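PDB 4FZW: 2,3-dehydroadipyl-CoA hydratase from Escherichia coli, which catalyses the reversible hydration of 2,3-dehydroadipyl-CoA to 3-hydroxyadipyl-CoA, a step in the degradation of phenylacetate. Local coordinates for residues Q36-N39 against E40-A44; P85-W88 against A89-Q92. All blocks are in the same frame, centred on the assembly; numbering follows the deposited sequence.

Contact 1: residues Q36-N39 against E40-A44; sequences QLVN and ELEAA
Gln36 and Glu40 meet one turn apart on helix 31-46, the helix of the beta-alpha-beta unit that carries the chain from strand 15-20 to strand 52-56 in this crotonase-family fold. The backbone pattern is plain alpha-helical. Glu40 N donates to Gln36 O at 2.9 Å, and Leu41 N, Glu42 N and Ala43 N donate in turn to the carbonyls of Leu37, Val38 and Asn39; of these, the bond from Leu41 N is almost straight. Four consecutive amides and four carbonyls are thus satisfied within the helix itself. Beside the first of them a side-chain bridge repeats the same spacing: Gln36 NE2 gives a weak hydrogen bond, 3.1 Å long, to Glu40 OE2. Both chains bend at chi2 (57° in Gln36, -61° in Glu40), which brings amide and carboxylate together with their planes 45° apart, and long polar residues suit this partly exposed flank beside Leu7. Leu37 and Leu41, in contrast, are buried against Leu18 of strand 15-20, where branched apolar chains are well placed. Glu42 has its strongest polar partner beyond the helix, in Arg90. Its extended chain runs alongside Val38, whose methyl CG1 lies 3.7 Å from the carboxylate carbon CD of Glu42.

Contact 2: residues P85-W88 against A89-Q92; sequences PQLW and ARLQ
Trp88 and Leu91 form the tightly packed side of this turn of helix 84-92. Leu91 CD1 lies 4.0 Å from Trp88 CE3, meeting the six-membered part of the indole obliquely near its rim, and the two side chains slant across each other. The broad ring of Trp88 reaches Leu29, Leu34, Ala109 and Leu116, while its NE1 donates to a bound glycerol, probably from the crystallisation liquor. Backbone bonds fix the turn from which both side chains spring: Leu91 N reaches Leu87 O at 2.8 Å, and Gln92 N reaches Trp88 O at 3.1 Å. The other flank is looser. Gln86 and Ala89 are exposed; a polar amide suits solvent, and alanine offers little apolar surface and is a good helix former. Gln86 NE2 comes no nearer than 4.3 Å to Arg90 NH1, at the edge of the guanidinium. The aliphatic part of Arg90 runs past Gln86 O, then bends at chi3 (76°) toward its partner Glu42. Buried Leu91 packs on Leu37 and Val38 and on Leu116, while Gln92 touches Leu224 of a second subunit, so helix 84-92 packs on helices 31-46 and 109-116 and also touches a neighbouring subunit.

How the contacts relate
Contact 1 comes first along the chain, on helix 31-46, and contact 2 follows on helix 84-92, which precedes strand 98-102; strands 52-56 and 98-102 are parallel neighbours in the six-stranded sheet. The centres of the contacts lie about 11 Å apart, and the two helices touch directly. Val38 CG2 packs 3.5 Å from Leu91 CD2, giving the interface an apolar part, and a salt bridge of 2.9 Å between Glu42 OE2 and Arg90 NE adds a charged clasp beside it. Each helix therefore supplies both an apolar and an ionic partner, joining two helices well separated in the chain within one crotonase-family fold, with contact 2 alone also reaching a second subunit.

Contact 1: residues Q36-N39 against E40-A44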
loop_
_atom_site.group_PDB
_atom_site.type_symbol
_atom_site.label_atom_id
_atom_site.label_comp_id
_atom_site.label_asym_id
_atom_site.label_seq_id
_atom_site.Cartn_x
_atom_site.Cartn_y
_atom_site.Cartn_z
ATOM N N GLN B 36 26.925 0.664 19.700
ATOM C CA GLN B 36 26.813 1.391 20.960
ATOM C C GLN B 36 25.525 2.211 21.010
ATOM O O GLN B 36 24.741 2.079 21.956
ATOM C CB GLN B 36 28.034 2.309 21.161
ATOM C CG GLN B 36 28.146 2.910 22.549
ATOM C CD GLN B 36 28.179 1.843 23.633
ATOM O OE1 GLN B 36 29.027 0.956 23.620
ATOM N NE2 GLN B 36 27.259 1.931 24.577
ATOM N N LEU B 37 25.333 3.057 19.993
ATOM C CA LEU B 37 24.125 3.858 19.819
ATOM C C LEU B 37 22.851 3.021 19.953
ATOM O O LEU B 37 21.909 3.407 20.658
ATOM C CB LEU B 37 24.157 4.555 18.453
ATOM C CG LEU B 37 23.095 5.602 18.128
ATOM C CD1 LEU B 37 23.297 6.815 19.000
ATOM C CD2 LEU B 37 23.148 5.982 16.658
ATOM N N VAL B 38 22.816 1.874 19.280
ATOM C CA VAL B 38 21.681 0.976 19.412
ATOM C C VAL B 38 21.462 0.537 20.861
ATOM O O VAL B 38 20.324 0.443 21.324
ATOM C CB VAL B 38 21.827 -0.296 18.519
ATOM C CG1 VAL B 38 20.865 -1.395 18.960
ATOM C CG2 VAL B 38 21.636 0.049 17.052
ATOM N N ASN B 39 22.537 0.249 21.581
ATOM C CA ASN B 39 22.362 -0.270 22.936
ATOM C C ASN B 39 21.861 0.811 23.866
ATOM O O ASN B 39 21.025 0.547 24.729
ATOM C CB ASN B 39 23.632 -0.949 23.487
ATOM C CG ASN B 39 23.989 -2.215 22.726
ATOM O OD1 ASN B 39 23.116 -2.894 22.195
ATOM N ND2 ASN B 39 25.275 -2.526 22.658
ATOM N N GLU B 40 22.370 2.027 23.667
ATOM C CA GLU B 40 21.958 3.191 24.444
ATOM C C GLU B 40 20.451 3.458 24.294
ATOM O O GLU B 40 19.720 3.561 25.289
ATOM C CB GLU B 40 22.758 4.432 24.017
ATOM C CG GLU B 40 24.257 4.424 24.342
ATOM C CD GLU B 40 24.543 4.328 25.825
ATOM O OE1 GLU B 40 23.623 4.536 26.654
ATOM O OE2 GLU B 40 25.708 4.035 26.157
ATOM N N LEU B 41 19.987 3.567 23.050
ATOM C CA LEU B 41 18.570 3.816 22.786
ATOM C C LEU B 41 17.659 2.673 23.214
ATOM O O LEU B 41 16.556 2.908 23.708
ATOM C CB LEU B 41 18.345 4.094 21.303
ATOM C CG LEU B 41 18.992 5.338 20.730
ATOM C CD1 LEU B 41 18.738 5.379 19.236
ATOM C CD2 LEU B 41 18.472 6.605 21.447
ATOM N N GLU B 42 18.095 1.433 23.004
ATOM C CA GLU B 42 17.310 0.309 23.502
ATOM C C GLU B 42 17.210 0.384 25.029
ATOM O O GLU B 42 16.107 0.350 25.579
ATOM C CB GLU B 42 17.805 -1.037 22.950
ATOM C CG GLU B 42 17.417 -1.188 21.452
ATOM C CD GLU B 42 17.849 -2.486 20.795
ATOM O OE1 GLU B 42 18.637 -3.254 21.391
ATOM O OE2 GLU B 42 17.402 -2.720 19.654
ATOM N N ALA B 43 18.336 0.579 25.711
ATOM C CA ALA B 43 18.298 0.746 27.169
ATOM C C ALA B 43 17.373 1.887 27.594
ATOM O O ALA B 43 16.602 1.740 28.534
ATOM C CB ALA B 43 19.692 0.928 27.743
ATOM N N ALA B 44 17.443 3.011 26.884
ATOM C CA ALA B 44 16.542 4.151 27.105
ATOM C C ALA B 44 15.064 3.856 26.809
ATOM O O ALA B 44 14.164 4.428 27.427
ATOM C CB ALA B 44 17.008 5.342 26.278
#

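Contact 2: residues P85-W88 against A89-Q92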
loop_
_atom_site.group_PDB
_atom_site.type_symbol
_atom_site.label_atom_id
_atom_site.label_comp_id
_atom_site.label_asym_id
_atom_site.label_seq_id
_atom_site.Cartn_x
_atom_site.Cartn_y
_atom_site.Cartn_z
ATOM N N PRO B 85 22.478 -3.450 8.665
ATOM C CA PRO B 85 21.083 -3.110 8.370
ATOM C C PRO B 85 20.104 -3.346 9.518
ATOM O O PRO B 85 19.148 -2.578 9.660
ATOM C CB PRO B 85 20.775 -3.991 7.168
ATOM C CG PRO B 85 22.099 -4.012 6.430
ATOM C CD PRO B 85 23.127 -4.120 7.522
ATOM N N GLN B 86 20.346 -4.359 10.344
ATOM C CA GLN B 86 19.451 -4.659 11.459
ATOM C C GLN B 86 19.685 -3.685 12.615
ATOM O O GLN B 86 18.797 -3.460 13.433
ATOM C CB GLN B 86 19.668 -6.098 11.943
ATOM C CG GLN B 86 21.029 -6.262 12.613
ATOM C CD GLN B 86 21.299 -7.654 13.141
ATOM O OE1 GLN B 86 20.667 -8.641 12.730
ATOM N NE2 GLN B 86 22.260 -7.743 14.063
ATOM N N LEU B 87 20.885 -3.114 12.693
ATOM C CA LEU B 87 21.159 -2.055 13.680
ATOM C C LEU B 87 20.379 -0.791 13.324
ATOM O O LEU B 87 19.747 -0.171 14.183
ATOM C CB LEU B 87 22.647 -1.748 13.759
ATOM C CG LEU B 87 23.594 -2.906 14.058
ATOM C CD1 LEU B 87 25.015 -2.377 14.250
ATOM C CD2 LEU B 87 23.115 -3.671 15.287
ATOM N N TRP B 88 20.406 -0.430 12.044
ATOM C CA TRP B 88 19.572 0.667 11.540
ATOM C C TRP B 88 18.082 0.464 11.866
ATOM O O TRP B 88 17.416 1.406 12.291
ATOM C CB TRP B 88 19.804 0.888 10.032
ATOM C CG TRP B 88 21.151 1.532 9.736
ATOM C CD1 TRP B 88 22.315 0.896 9.406
ATOM C CD2 TRP B 88 21.463 2.938 9.774
ATOM N NE1 TRP B 88 23.326 1.813 9.227
ATOM C CE2 TRP B 88 22.829 3.072 9.446
ATOM C CE3 TRP B 88 20.713 4.093 10.053
ATOM C CZ2 TRP B 88 23.469 4.322 9.389
ATOM C CZ3 TRP B 88 21.352 5.336 9.994
ATOM C CH2 TRP B 88 22.715 5.434 9.663
ATOM N N ALA B 89 17.561 -0.755 11.697
ATOM C CA ALA B 89 16.140 -1.004 11.993
ATOM C C ALA B 89 15.889 -0.994 13.486
ATOM O O ALA B 89 14.798 -0.657 13.930
ATOM C CB ALA B 89 15.635 -2.317 11.379
ATOM N N ARG B 90 16.893 -1.363 14.271
ATOM C CA ARG B 90 16.731 -1.267 15.718
ATOM C C ARG B 90 16.750 0.186 16.185
ATOM O O ARG B 90 16.052 0.527 17.133
ATOM C CB ARG B 90 17.765 -2.113 16.470
ATOM C CG ARG B 90 17.469 -3.606 16.420
ATOM C CD ARG B 90 18.716 -4.426 16.645
ATOM N NE ARG B 90 19.102 -4.439 18.049
ATOM C CZ ARG B 90 20.035 -5.237 18.548
ATOM N NH1 ARG B 90 20.665 -6.094 17.751
ATOM N NH2 ARG B 90 20.332 -5.173 19.838
ATOM N N LEU B 91 17.540 1.034 15.522
ATOM C CA LEU B 91 17.542 2.490 15.810
ATOM C C LEU B 91 16.166 3.094 15.574
ATOM O O LEU B 91 15.638 3.811 16.424
ATOM C CB LEU B 91 18.551 3.261 14.946
ATOM C CG LEU B 91 20.052 3.015 15.046
ATOM C CD1 LEU B 91 20.765 3.885 14.026
ATOM C CD2 LEU B 91 20.554 3.291 16.451
ATOM N N GLN B 92 15.604 2.786 14.406
ATOM C CA GLN B 92 14.296 3.273 14.004
ATOM C C GLN B 92 13.160 2.754 14.878
ATOM O O GLN B 92 12.090 3.334 14.905
ATOM C CB GLN B 92 14.017 2.890 12.552
ATOM C CG GLN B 92 12.531 2.819 12.242
ATOM C CD GLN B 92 12.257 2.611 10.787
ATOM O OE1 GLN B 92 12.063 3.582 10.036
ATOM N NE2 GLN B 92 12.226 1.335 10.363
#